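Local atomic coordinates of 5'-Methylthioadenosine Nucleosidase (Arabidopsis thaliana, PDB entry 2H8G), a protein that belongs to the phosphorylase superfamily, whose members have an alpha/beta fold around a mixed beta sheet, and binds adenine in a pocket beside that sheet. Residues Ala125-Val130 with Thr224-Gly229; Gly115-Phe120 with Ala196-Met201. All coordinates share one frame; numbering follows the deposited sequence.

Contact 1 of 2, residues Ala125-Val130 with Thr224-Gly229; sequences ANIGDV and TDLVDG. With ADE (adenine), chain C.
Beside the adenine pocket, where strand 217-226 ends, I127, in the loop that leads into strand 130-138, lays its side chain against T224, D225 and L226. Its CD1 does most of the touching, 3.3 Å from D225 CA and 3.4 Å from T224 O. CG1 stands anti to the carbonyl carbon (chi1 -63°), which brings the longer branch in against the strand's backbone. The side chains of I127 and L226 cross obliquely, with I127 CD1 3.8 Å from L226 CG, while L226 CD2 lies against A125 O.

The loop owes its shape to a type II turn from N126 to D129, with G128 at a positive phi. It is closed by D129 N to N126 O and by N126 N to D129 OD2 (2.9 Å), the latter donor sitting above the carboxylate plane. G128 and D129 also bond to the backbone of V223.

D225 turns its side chain from the loop to the ligand. OD2 accepts adenine N6 at 2.9 Å in a nearly straight bond (170°), and OD1 lies 2.6 Å from N7. T224 OG1 is hydrogen-bonded to that same OD1 (2.8 Å), almost along the C-O bond, and also to C117 O; such a second-shell hydroxyl would tend to limit the turning of the carboxylate.

No hydrogen bond joins the two segments, whose meeting is largely apolar, while the D225 carboxylate, with the T224 hydroxyl behind it, faces the adenine.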
ATOM      1  N   ALA A 125     -25.423   0.005 -11.637  1.00 22.81           N
ATOM      2  CA  ALA A 125     -24.900  -1.289 -11.209  1.00 24.00           C
ATOM      3  C   ALA A 125     -25.987  -2.170 -10.604  1.00 22.78           C
ATOM      4  O   ALA A 125     -26.890  -1.687  -9.920  1.00 23.50           O
ATOM      5  CB  ALA A 125     -23.771  -1.092 -10.198  1.00 22.28           C
ATOM      6  N   ASN A 126     -25.893  -3.466 -10.876  1.00 22.35           N
ATOM      7  CA  ASN A 126     -26.829  -4.452 -10.350  1.00 23.05           C
ATOM      8  C   ASN A 126     -26.028  -5.616  -9.778  1.00 21.93           C
ATOM      9  O   ASN A 126     -24.934  -5.911 -10.251  1.00 21.12           O
ATOM     10  CB  ASN A 126     -27.754  -4.965 -11.458  1.00 25.26           C
ATOM     11  CG  ASN A 126     -28.703  -3.898 -11.965  1.00 29.08           C
ATOM     12  OD1 ASN A 126     -29.493  -3.342 -11.202  1.00 32.37           O
ATOM     13  ND2 ASN A 126     -28.633  -3.609 -13.257  1.00 32.76           N
ATOM     14  N   ILE A 127     -26.571  -6.271  -8.761  1.00 21.45           N
ATOM     15  CA  ILE A 127     -25.903  -7.413  -8.154  1.00 22.18           C
ATOM     16  C   ILE A 127     -25.644  -8.451  -9.241  1.00 21.61           C
ATOM     17  O   ILE A 127     -26.533  -8.765 -10.035  1.00 22.75           O
ATOM     18  CB  ILE A 127     -26.781  -8.052  -7.056  1.00 23.43           C
ATOM     19  CG1 ILE A 127     -27.020  -7.047  -5.927  1.00 25.59           C
ATOM     20  CG2 ILE A 127     -26.118  -9.317  -6.518  1.00 25.14           C
ATOM     21  CD1 ILE A 127     -25.767  -6.654  -5.183  1.00 25.72           C
ATOM     22  N   GLY A 128     -24.423  -8.972  -9.288  1.00 21.12           N
ATOM     23  CA  GLY A 128     -24.093  -9.976 -10.282  1.00 21.31           C
ATOM     24  C   GLY A 128     -23.395  -9.450 -11.520  1.00 20.53           C
ATOM     25  O   GLY A 128     -22.803 -10.224 -12.267  1.00 22.25           O
ATOM     26  N   ASP A 129     -23.466  -8.143 -11.752  1.00 20.24           N
ATOM     27  CA  ASP A 129     -22.811  -7.558 -12.915  1.00 21.13           C
ATOM     28  C   ASP A 129     -21.299  -7.657 -12.793  1.00 19.25           C
ATOM     29  O   ASP A 129     -20.744  -7.443 -11.717  1.00 18.94           O
ATOM     30  CB  ASP A 129     -23.148  -6.069 -13.063  1.00 21.66           C
ATOM     31  CG  ASP A 129     -24.567  -5.820 -13.509  1.00 23.97           C
ATOM     32  OD1 ASP A 129     -25.200  -6.738 -14.070  1.00 25.12           O
ATOM     33  OD2 ASP A 129     -25.040  -4.681 -13.313  1.00 24.41           O
ATOM     34  N   VAL A 130     -20.638  -7.989 -13.897  1.00 19.87           N
ATOM     35  CA  VAL A 130     -19.186  -8.036 -13.910  1.00 19.37           C
ATOM     36  C   VAL A 130     -18.787  -6.885 -14.820  1.00 19.61           C
ATOM     37  O   VAL A 130     -19.036  -6.917 -16.025  1.00 20.39           O
ATOM     38  CB  VAL A 130     -18.630  -9.346 -14.475  1.00 19.96           C
ATOM     39  CG1 VAL A 130     -17.104  -9.300 -14.443  1.00 20.26           C
ATOM     40  CG2 VAL A 130     -19.145 -10.525 -13.656  1.00 20.09           C
ATOM     41  N   THR A 224     -21.202  -7.434  -5.677  1.00 17.43           N
ATOM     42  CA  THR A 224     -21.785  -8.302  -4.652  1.00 17.32           C
ATOM     43  C   THR A 224     -22.782  -7.569  -3.764  1.00 20.27           C
ATOM     44  O   THR A 224     -23.588  -8.193  -3.078  1.00 20.09           O
ATOM     45  CB  THR A 224     -20.707  -8.900  -3.726  1.00 19.25           C
ATOM     46  OG1 THR A 224     -19.829  -7.861  -3.268  1.00 18.85           O
ATOM     47  CG2 THR A 224     -19.908  -9.966  -4.454  1.00 20.75           C
ATOM     48  N   ASP A 225     -22.729  -6.243  -3.773  1.00 18.46           N
ATOM     49  CA  ASP A 225     -23.624  -5.468  -2.927  1.00 17.53           C
ATOM     50  C   ASP A 225     -23.854  -4.079  -3.494  1.00 18.32           C
ATOM     51  O   ASP A 225     -23.016  -3.556  -4.233  1.00 17.90           O
ATOM     52  CB  ASP A 225     -23.044  -5.357  -1.513  1.00 18.58           C
ATOM     53  CG  ASP A 225     -21.624  -4.821  -1.505  1.00 21.03           C
ATOM     54  OD1 ASP A 225     -20.703  -5.565  -1.892  1.00 21.13           O
ATOM     55  OD2 ASP A 225     -21.427  -3.649  -1.116  1.00 21.68           O
ATOM     56  N   LEU A 226     -24.997  -3.493  -3.149  1.00 20.13           N
ATOM     57  CA  LEU A 226     -25.332  -2.151  -3.616  1.00 20.22           C
ATOM     58  C   LEU A 226     -25.141  -1.172  -2.461  1.00 21.45           C
ATOM     59  O   LEU A 226     -25.880  -1.194  -1.473  1.00 20.90           O
ATOM     60  CB  LEU A 226     -26.772  -2.115  -4.137  1.00 21.00           C
ATOM     61  CG  LEU A 226     -27.045  -3.066  -5.307  1.00 20.55           C
ATOM     62  CD1 LEU A 226     -28.513  -2.959  -5.719  1.00 23.83           C
ATOM     63  CD2 LEU A 226     -26.131  -2.738  -6.476  1.00 24.85           C
ATOM     64  N   VAL A 227     -24.133  -0.316  -2.591  1.00 20.74           N
ATOM     65  CA  VAL A 227     -23.808   0.652  -1.553  1.00 21.82           C
ATOM     66  C   VAL A 227     -24.959   1.602  -1.253  1.00 23.35           C
ATOM     67  O   VAL A 227     -25.112   2.061  -0.121  1.00 24.32           O
ATOM     68  CB  VAL A 227     -22.546   1.454  -1.939  1.00 19.76           C
ATOM     69  CG1 VAL A 227     -22.173   2.416  -0.823  1.00 23.84           C
ATOM     70  CG2 VAL A 227     -21.392   0.495  -2.206  1.00 22.30           C
ATOM     71  N   ASP A 228     -25.767   1.894  -2.266  1.00 23.92           N
ATOM     72  CA  ASP A 228     -26.912   2.777  -2.082  1.00 24.39           C
ATOM     73  C   ASP A 228     -28.208   1.970  -2.042  1.00 26.68           C
ATOM     74  O   ASP A 228     -29.292   2.482  -2.337  1.00 26.71           O
ATOM     75  CB  ASP A 228     -26.954   3.841  -3.189  1.00 25.57           C
ATOM     76  CG  ASP A 228     -26.904   3.251  -4.586  1.00 23.61           C
ATOM     77  OD1 ASP A 228     -26.706   2.025  -4.720  1.00 23.77           O
ATOM     78  OD2 ASP A 228     -27.054   4.025  -5.557  1.00 25.34           O
ATOM     79  N   GLY A 229     -28.079   0.704  -1.654  1.00 26.76           N
ATOM     80  CA  GLY A 229     -29.229  -0.178  -1.549  1.00 30.73           C
ATOM     81  C   GLY A 229     -29.847  -0.114  -0.164  1.00 33.70           C
ATOM     82  O   GLY A 229     -29.698   0.891   0.533  1.00 35.92           O
TER
HETATM   83  N9  ADE C 701     -16.053  -5.425  -1.820  1.00 21.70           N
HETATM   84  C8  ADE C 701     -17.333  -5.841  -1.946  1.00 22.24           C
HETATM   85  N7  ADE C 701     -18.248  -4.896  -1.622  1.00 21.37           N
HETATM   86  C5  ADE C 701     -17.488  -3.814  -1.268  1.00 19.54           C
HETATM   87  C6  ADE C 701     -17.798  -2.477  -0.821  1.00 21.85           C
HETATM   88  N6  ADE C 701     -19.055  -2.074  -0.673  1.00 20.62           N
HETATM   89  N1  ADE C 701     -16.719  -1.606  -0.539  1.00 19.92           N
HETATM   90  C2  ADE C 701     -15.424  -2.039  -0.696  1.00 20.55           C
HETATM   91  N3  ADE C 701     -15.039  -3.303  -1.120  1.00 20.76           N
HETATM   92  C4  ADE C 701     -16.122  -4.123  -1.386  1.00 19.72           C

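Contact 2 of 2, residues Gly115-Phe120 with Ala196-Met201; sequences GTCGGF and ATLKDM. With ADE (adenine), chain C.
The F120 ring comes edge-on to T197, with CD1 3.5 Å from T197 O near the ring plane; A196 O and K199 CB approach it obliquely. The other flat group, adenine, lays one face over the main chain of C117 and G118, its N7 3.3 Å from G118 N, while M201 CG comes near N3 at its edge, 3.6 Å away; a CB on G118 would collide with the amino group N6.

The setting is an antiparallel pairing in the central mixed sheet of this phosphorylase-superfamily fold: short strand 198-200 joins strand 110-119 here and strand 171-177 along its other edge. The N-to-C directions of strand pieces 115-119 and 198-200 make 130°. G118 and K199 form the hydrogen-bonded pair: G118 N reaches K199 O at 2.8 Å, in the carbonyl plane, and K199 N returns to G118 O at 2.9 Å from above that carbonyl's plane. In the non-hydrogen-bonded pair G119 faces L198. Beyond it F120 N donates to T197 O at 3.0 Å.

On the sheet face carrying L198, C117 SG packs on L198 CD2 at 3.9 Å. The D200 carboxylate looks elsewhere, to T177 OG1 and to K221 in a salt bridge.

K199 uses the opposite face. Its chain is extended through chi3 and bends only at the last torsion (chi4 -63°), bringing NZ, which also bonds D182 O, to adenine N1 at 2.8 Å.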
ATOM      1  N   GLY A 115     -12.012  -9.275  -9.075  1.00 15.14           N
ATOM      2  CA  GLY A 115     -12.528  -9.423  -7.730  1.00 16.93           C
ATOM      3  C   GLY A 115     -13.924  -8.862  -7.583  1.00 16.92           C
ATOM      4  O   GLY A 115     -14.492  -8.314  -8.531  1.00 17.35           O
ATOM      5  N   THR A 116     -14.472  -9.022  -6.382  1.00 16.25           N
ATOM      6  CA  THR A 116     -15.796  -8.529  -6.052  1.00 16.21           C
ATOM      7  C   THR A 116     -15.718  -7.059  -5.652  1.00 17.20           C
ATOM      8  O   THR A 116     -14.651  -6.543  -5.314  1.00 18.84           O
ATOM      9  CB  THR A 116     -16.416  -9.349  -4.901  1.00 19.35           C
ATOM     10  OG1 THR A 116     -15.490  -9.440  -3.811  1.00 20.48           O
ATOM     11  CG2 THR A 116     -16.763 -10.739  -5.380  1.00 18.58           C
ATOM     12  N   CYS A 117     -16.859  -6.384  -5.674  1.00 16.06           N
ATOM     13  CA  CYS A 117     -16.887  -4.968  -5.334  1.00 16.81           C
ATOM     14  C   CYS A 117     -18.295  -4.528  -4.996  1.00 17.17           C
ATOM     15  O   CYS A 117     -19.256  -5.276  -5.186  1.00 16.67           O
ATOM     16  CB  CYS A 117     -16.396  -4.136  -6.527  1.00 18.13           C
ATOM     17  SG  CYS A 117     -17.524  -4.146  -7.953  1.00 19.07           S
ATOM     18  N   GLY A 118     -18.400  -3.303  -4.492  1.00 17.15           N
ATOM     19  CA  GLY A 118     -19.701  -2.738  -4.197  1.00 16.64           C
ATOM     20  C   GLY A 118     -20.079  -1.934  -5.428  1.00 16.72           C
ATOM     21  O   GLY A 118     -19.208  -1.513  -6.199  1.00 17.38           O
ATOM     22  N   GLY A 119     -21.373  -1.736  -5.638  1.00 17.76           N
ATOM     23  CA  GLY A 119     -21.817  -0.976  -6.789  1.00 17.80           C
ATOM     24  C   GLY A 119     -22.888   0.025  -6.409  1.00 18.76           C
ATOM     25  O   GLY A 119     -23.538  -0.102  -5.370  1.00 19.81           O
ATOM     26  N   PHE A 120     -23.049   1.045  -7.239  1.00 19.58           N
ATOM     27  CA  PHE A 120     -24.073   2.045  -7.000  1.00 20.33           C
ATOM     28  C   PHE A 120     -25.223   1.842  -7.967  1.00 22.07           C
ATOM     29  O   PHE A 120     -25.051   1.905  -9.186  1.00 20.94           O
ATOM     30  CB  PHE A 120     -23.493   3.454  -7.133  1.00 21.72           C
ATOM     31  CG  PHE A 120     -22.611   3.840  -5.983  1.00 22.85           C
ATOM     32  CD1 PHE A 120     -21.263   3.507  -5.978  1.00 23.32           C
ATOM     33  CD2 PHE A 120     -23.152   4.475  -4.867  1.00 23.44           C
ATOM     34  CE1 PHE A 120     -20.463   3.797  -4.873  1.00 24.68           C
ATOM     35  CE2 PHE A 120     -22.359   4.768  -3.758  1.00 25.54           C
ATOM     36  CZ  PHE A 120     -21.013   4.427  -3.764  1.00 24.99           C
ATOM     37  N   ALA A 196     -17.940   7.623  -9.289  1.00 23.70           N
ATOM     38  CA  ALA A 196     -17.613   6.209  -9.396  1.00 21.59           C
ATOM     39  C   ALA A 196     -18.881   5.363  -9.452  1.00 19.79           C
ATOM     40  O   ALA A 196     -19.910   5.729  -8.883  1.00 21.58           O
ATOM     41  CB  ALA A 196     -16.765   5.778  -8.205  1.00 23.15           C
ATOM     42  N   THR A 197     -18.802   4.234 -10.149  1.00 18.91           N
ATOM     43  CA  THR A 197     -19.922   3.315 -10.239  1.00 18.06           C
ATOM     44  C   THR A 197     -19.634   2.146  -9.314  1.00 18.09           C
ATOM     45  O   THR A 197     -20.556   1.517  -8.795  1.00 17.32           O
ATOM     46  CB  THR A 197     -20.083   2.745 -11.665  1.00 18.68           C
ATOM     47  OG1 THR A 197     -20.465   3.797 -12.557  1.00 19.95           O
ATOM     48  CG2 THR A 197     -21.140   1.649 -11.697  1.00 19.20           C
ATOM     49  N   LEU A 198     -18.344   1.883  -9.100  1.00 16.85           N
ATOM     50  CA  LEU A 198     -17.892   0.751  -8.286  1.00 15.98           C
ATOM     51  C   LEU A 198     -16.974   1.160  -7.140  1.00 15.64           C
ATOM     52  O   LEU A 198     -16.251   2.153  -7.235  1.00 15.61           O
ATOM     53  CB  LEU A 198     -17.139  -0.235  -9.179  1.00 15.41           C
ATOM     54  CG  LEU A 198     -17.794  -0.563 -10.521  1.00 15.86           C
ATOM     55  CD1 LEU A 198     -16.768  -1.205 -11.443  1.00 17.62           C
ATOM     56  CD2 LEU A 198     -18.996  -1.470 -10.311  1.00 18.93           C
ATOM     57  N   LYS A 199     -16.983   0.360  -6.079  1.00 14.45           N
ATOM     58  CA  LYS A 199     -16.179   0.621  -4.891  1.00 13.27           C
ATOM     59  C   LYS A 199     -15.481  -0.662  -4.453  1.00 15.97           C
ATOM     60  O   LYS A 199     -16.126  -1.706  -4.305  1.00 17.40           O
ATOM     61  CB  LYS A 199     -17.093   1.137  -3.769  1.00 15.68           C
ATOM     62  CG  LYS A 199     -16.419   1.403  -2.435  1.00 15.69           C
ATOM     63  CD  LYS A 199     -17.457   1.846  -1.391  1.00 15.20           C
ATOM     64  CE  LYS A 199     -16.817   2.149  -0.053  1.00 17.13           C
ATOM     65  NZ  LYS A 199     -16.164   0.949   0.549  1.00 18.75           N
ATOM     66  N   ASP A 200     -14.166  -0.594  -4.257  1.00 14.31           N
ATOM     67  CA  ASP A 200     -13.420  -1.776  -3.825  1.00 14.30           C
ATOM     68  C   ASP A 200     -12.302  -1.404  -2.861  1.00 14.37           C
ATOM     69  O   ASP A 200     -12.251  -0.278  -2.359  1.00 14.94           O
ATOM     70  CB  ASP A 200     -12.839  -2.534  -5.022  1.00 13.95           C
ATOM     71  CG  ASP A 200     -11.588  -1.888  -5.573  1.00 16.38           C
ATOM     72  OD1 ASP A 200     -10.777  -2.599  -6.209  1.00 16.47           O
ATOM     73  OD2 ASP A 200     -11.414  -0.665  -5.388  1.00 16.03           O
ATOM     74  N   MET A 201     -11.401  -2.348  -2.605  1.00 14.34           N
ATOM     75  CA  MET A 201     -10.323  -2.109  -1.662  1.00 15.13           C
ATOM     76  C   MET A 201      -8.907  -2.313  -2.193  1.00 14.46           C
ATOM     77  O   MET A 201      -7.956  -2.210  -1.420  1.00 16.37           O
ATOM     78  CB  MET A 201     -10.537  -2.983  -0.417  1.00 17.06           C
ATOM     79  CG  MET A 201     -11.800  -2.637   0.358  1.00 15.76           C
ATOM     80  SD  MET A 201     -12.256  -3.851   1.613  1.00 20.40           S
ATOM     81  CE  MET A 201     -10.928  -3.655   2.753  1.00 23.45           C
TER
HETATM   82  N9  ADE C 701     -16.053  -5.425  -1.820  1.00 21.70           N
HETATM   83  C8  ADE C 701     -17.333  -5.841  -1.946  1.00 22.24           C
HETATM   84  N7  ADE C 701     -18.248  -4.896  -1.622  1.00 21.37           N
HETATM   85  C5  ADE C 701     -17.488  -3.814  -1.268  1.00 19.54           C
HETATM   86  C6  ADE C 701     -17.798  -2.477  -0.821  1.00 21.85           C
HETATM   87  N6  ADE C 701     -19.055  -2.074  -0.673  1.00 20.62           N
HETATM   88  N1  ADE C 701     -16.719  -1.606  -0.539  1.00 19.92           N
HETATM   89  C2  ADE C 701     -15.424  -2.039  -0.696  1.00 20.55           C
HETATM   90  N3  ADE C 701     -15.039  -3.303  -1.120  1.00 20.76           N
HETATM   91  C4  ADE C 701     -16.122  -4.123  -1.386  1.00 19.72           C

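Overall arrangement
Contacts 1 and 2 both reach the adenine, contact 1 through T224, D225 and V227 alone; their centres are about 8 Å apart. Strand 110-119 lies between strands 217-226 and 198-200 in the sheet, so G119 links them: its N is 2.8 Å from D225 O and its O 2.8 Å from V227 N, both probable hydrogen bonds. T224 CG2 also packs on T116 CG2 at 3.4 Å. D225 from contact 1 and K199 from contact 2 thus hold neighbouring polar positions of the base from different strands. Contact 2 is fully buried; contact 1 is partly exposed.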